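Local coordinates for protein involved in catabolism of external DNA (Legionella pneumophila subsp. pneumophila, PDB 2OO3), which probably methylates N6 of one adenine, position 2030, in 23S rRNA, using S-adenosyl-L-methionine as the methyl donor, at residues L210-I216 and L240-N244. Sequence-based numbering, arbitrary orientation.
Sequences LRKMREI and LWIIN
One face of the Trp241 indole carries CB of Met213, 3.8 Å from the centroid of the five-membered ring and 16° off its normal, a CH-pi contact. CG1 of Ile243 lies in plane at the edge of the Trp241 ring system. This is helix-on-sheet packing in the Rossmann-like methyltransferase fold. Helix 203-216 lies against strand 237-243, an inner strand of the mixed sheet, and the two short axes run nearly parallel. Near the six-membered ring, CD2 of Leu210 approaches CE3 of Trp241 obliquely, at 3.5 Å. Arg214 crosses Trp241 at about a right angle, with its CA 3.7 Å from CZ2 and its NH1 near CZ3. The guanidinium plane is turned 52° from the indole and has Leu210 O over one face. NH1 has a long, weak ion pair with Glu274.

With CG swung opposite the backbone N (chi1 -173°), the indole of Trp241 extends to the helix. Bends at chi2 and chi3 fold the Met213 chain back over the ring. SD stands above the five-membered ring at a distance, as a Met-aromatic contact, and CE reaches CD1 of Trp241 at 3.7 Å. Farther along, CG2 of Ile216 meets CD1 of Ile243, and Tyr186 of helix 174-188 touches both isoleucines. One water bridges helix and strand: it accepts from Trp241 NE1 at 2.8 Å and donates to Met213 O at 2.7 Å.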
# COMPACT_ATOMS: atom_id res chain seq x y z
N LEU A 210 -1.57 7.19 15.14
CA LEU A 210 -0.56 6.21 15.53
C LEU A 210 -0.75 5.66 16.98
O LEU A 210 -0.48 4.49 17.24
CB LEU A 210 0.85 6.80 15.36
CG LEU A 210 1.35 7.05 13.93
CD1 LEU A 210 2.70 7.72 13.97
CD2 LEU A 210 1.41 5.72 13.13
N ARG A 211 -1.25 6.49 17.91
CA ARG A 211 -1.49 6.02 19.28
C ARG A 211 -2.58 4.95 19.28
O ARG A 211 -2.46 3.92 19.98
CB ARG A 211 -1.84 7.17 20.23
CG ARG A 211 -2.11 6.72 21.72
CD ARG A 211 -2.33 7.94 22.66
NE ARG A 211 -1.13 8.77 22.80
CZ ARG A 211 -0.09 8.49 23.60
NH1 ARG A 211 -0.09 7.39 24.35
NH2 ARG A 211 0.96 9.30 23.64
N LYS A 212 -3.63 5.17 18.50
CA LYS A 212 -4.68 4.16 18.34
C LYS A 212 -4.17 2.89 17.66
O LYS A 212 -4.49 1.80 18.10
CB LYS A 212 -5.90 4.69 17.57
CG LYS A 212 -6.57 5.88 18.21
CD LYS A 212 -6.66 5.73 19.73
CE LYS A 212 -7.97 5.12 20.16
NZ LYS A 212 -8.13 5.26 21.64
N MET A 213 -3.35 3.03 16.61
CA MET A 213 -2.77 1.85 15.94
C MET A 213 -1.91 1.04 16.93
O MET A 213 -1.96 -0.20 16.96
CB MET A 213 -1.92 2.24 14.72
CG MET A 213 -2.74 2.76 13.53
SD MET A 213 -4.16 1.71 12.94
CE MET A 213 -3.32 0.11 12.70
N ARG A 214 -1.15 1.76 17.76
CA ARG A 214 -0.25 1.10 18.70
C ARG A 214 -0.99 0.24 19.70
O ARG A 214 -0.52 -0.83 20.06
CB ARG A 214 0.66 2.12 19.38
CG ARG A 214 1.97 1.55 19.86
CD ARG A 214 3.16 2.55 19.69
NE ARG A 214 2.78 3.93 19.98
CZ ARG A 214 2.90 4.96 19.14
NH1 ARG A 214 3.45 4.80 17.93
NH2 ARG A 214 2.49 6.18 19.52
N GLU A 215 -2.19 0.65 20.10
CA GLU A 215 -3.00 -0.11 21.06
C GLU A 215 -3.51 -1.48 20.57
O GLU A 215 -3.84 -2.35 21.39
CB GLU A 215 -4.16 0.76 21.54
CG GLU A 215 -3.67 2.01 22.31
CD GLU A 215 -4.78 3.02 22.60
OE1 GLU A 215 -5.96 2.76 22.25
OE2 GLU A 215 -4.46 4.09 23.16
N ILE A 216 -3.57 -1.68 19.25
CA ILE A 216 -4.18 -2.88 18.68
C ILE A 216 -3.32 -4.13 18.90
O ILE A 216 -3.82 -5.19 19.32
CB ILE A 216 -4.48 -2.67 17.18
CG1 ILE A 216 -5.46 -1.49 17.02
CG2 ILE A 216 -5.04 -3.96 16.53
CD1 ILE A 216 -5.71 -1.08 15.56
N LEU A 240 3.62 3.59 6.61
CA LEU A 240 2.71 2.42 6.71
C LEU A 240 2.87 1.73 8.06
O LEU A 240 3.96 1.67 8.62
CB LEU A 240 2.88 1.43 5.53
CG LEU A 240 2.63 2.04 4.13
CD1 LEU A 240 3.95 2.36 3.41
CD2 LEU A 240 1.82 1.10 3.27
N TRP A 241 1.74 1.26 8.58
CA TRP A 241 1.69 0.53 9.83
C TRP A 241 1.28 -0.90 9.49
O TRP A 241 0.25 -1.10 8.85
CB TRP A 241 0.68 1.18 10.78
CG TRP A 241 0.73 0.54 12.14
CD1 TRP A 241 0.25 -0.69 12.49
CD2 TRP A 241 1.32 1.08 13.32
NE1 TRP A 241 0.49 -0.95 13.82
CE2 TRP A 241 1.16 0.13 14.35
CE3 TRP A 241 1.98 2.29 13.60
CZ2 TRP A 241 1.64 0.34 15.66
CZ3 TRP A 241 2.45 2.51 14.93
CH2 TRP A 241 2.29 1.53 15.92
N ILE A 242 2.11 -1.87 9.87
CA ILE A 242 1.85 -3.26 9.51
C ILE A 242 1.73 -4.08 10.77
O ILE A 242 2.60 -4.01 11.64
CB ILE A 242 2.96 -3.85 8.55
CG1 ILE A 242 3.01 -3.04 7.24
CG2 ILE A 242 2.65 -5.32 8.23
CD1 ILE A 242 4.26 -3.16 6.45
N ILE A 243 0.62 -4.79 10.89
CA ILE A 243 0.40 -5.76 11.96
C ILE A 243 0.68 -7.16 11.41
O ILE A 243 0.21 -7.51 10.32
CB ILE A 243 -1.03 -5.71 12.48
CG1 ILE A 243 -1.32 -4.29 13.03
CG2 ILE A 243 -1.27 -6.78 13.59
CD1 ILE A 243 -2.83 -4.01 13.34
N ASN A 244 1.44 -7.92 12.17
CA ASN A 244 1.93 -9.24 11.78
C ASN A 244 2.84 -9.18 10.56
O ASN A 244 2.65 -9.92 9.59
CB ASN A 244 0.73 -10.18 11.60
CG ASN A 244 0.01 -10.43 12.93
OD1 ASN A 244 0.65 -10.52 13.99
ND2 ASN A 244 -1.32 -10.51 12.89
O HOH W 1 -0.61 -2.38 15.99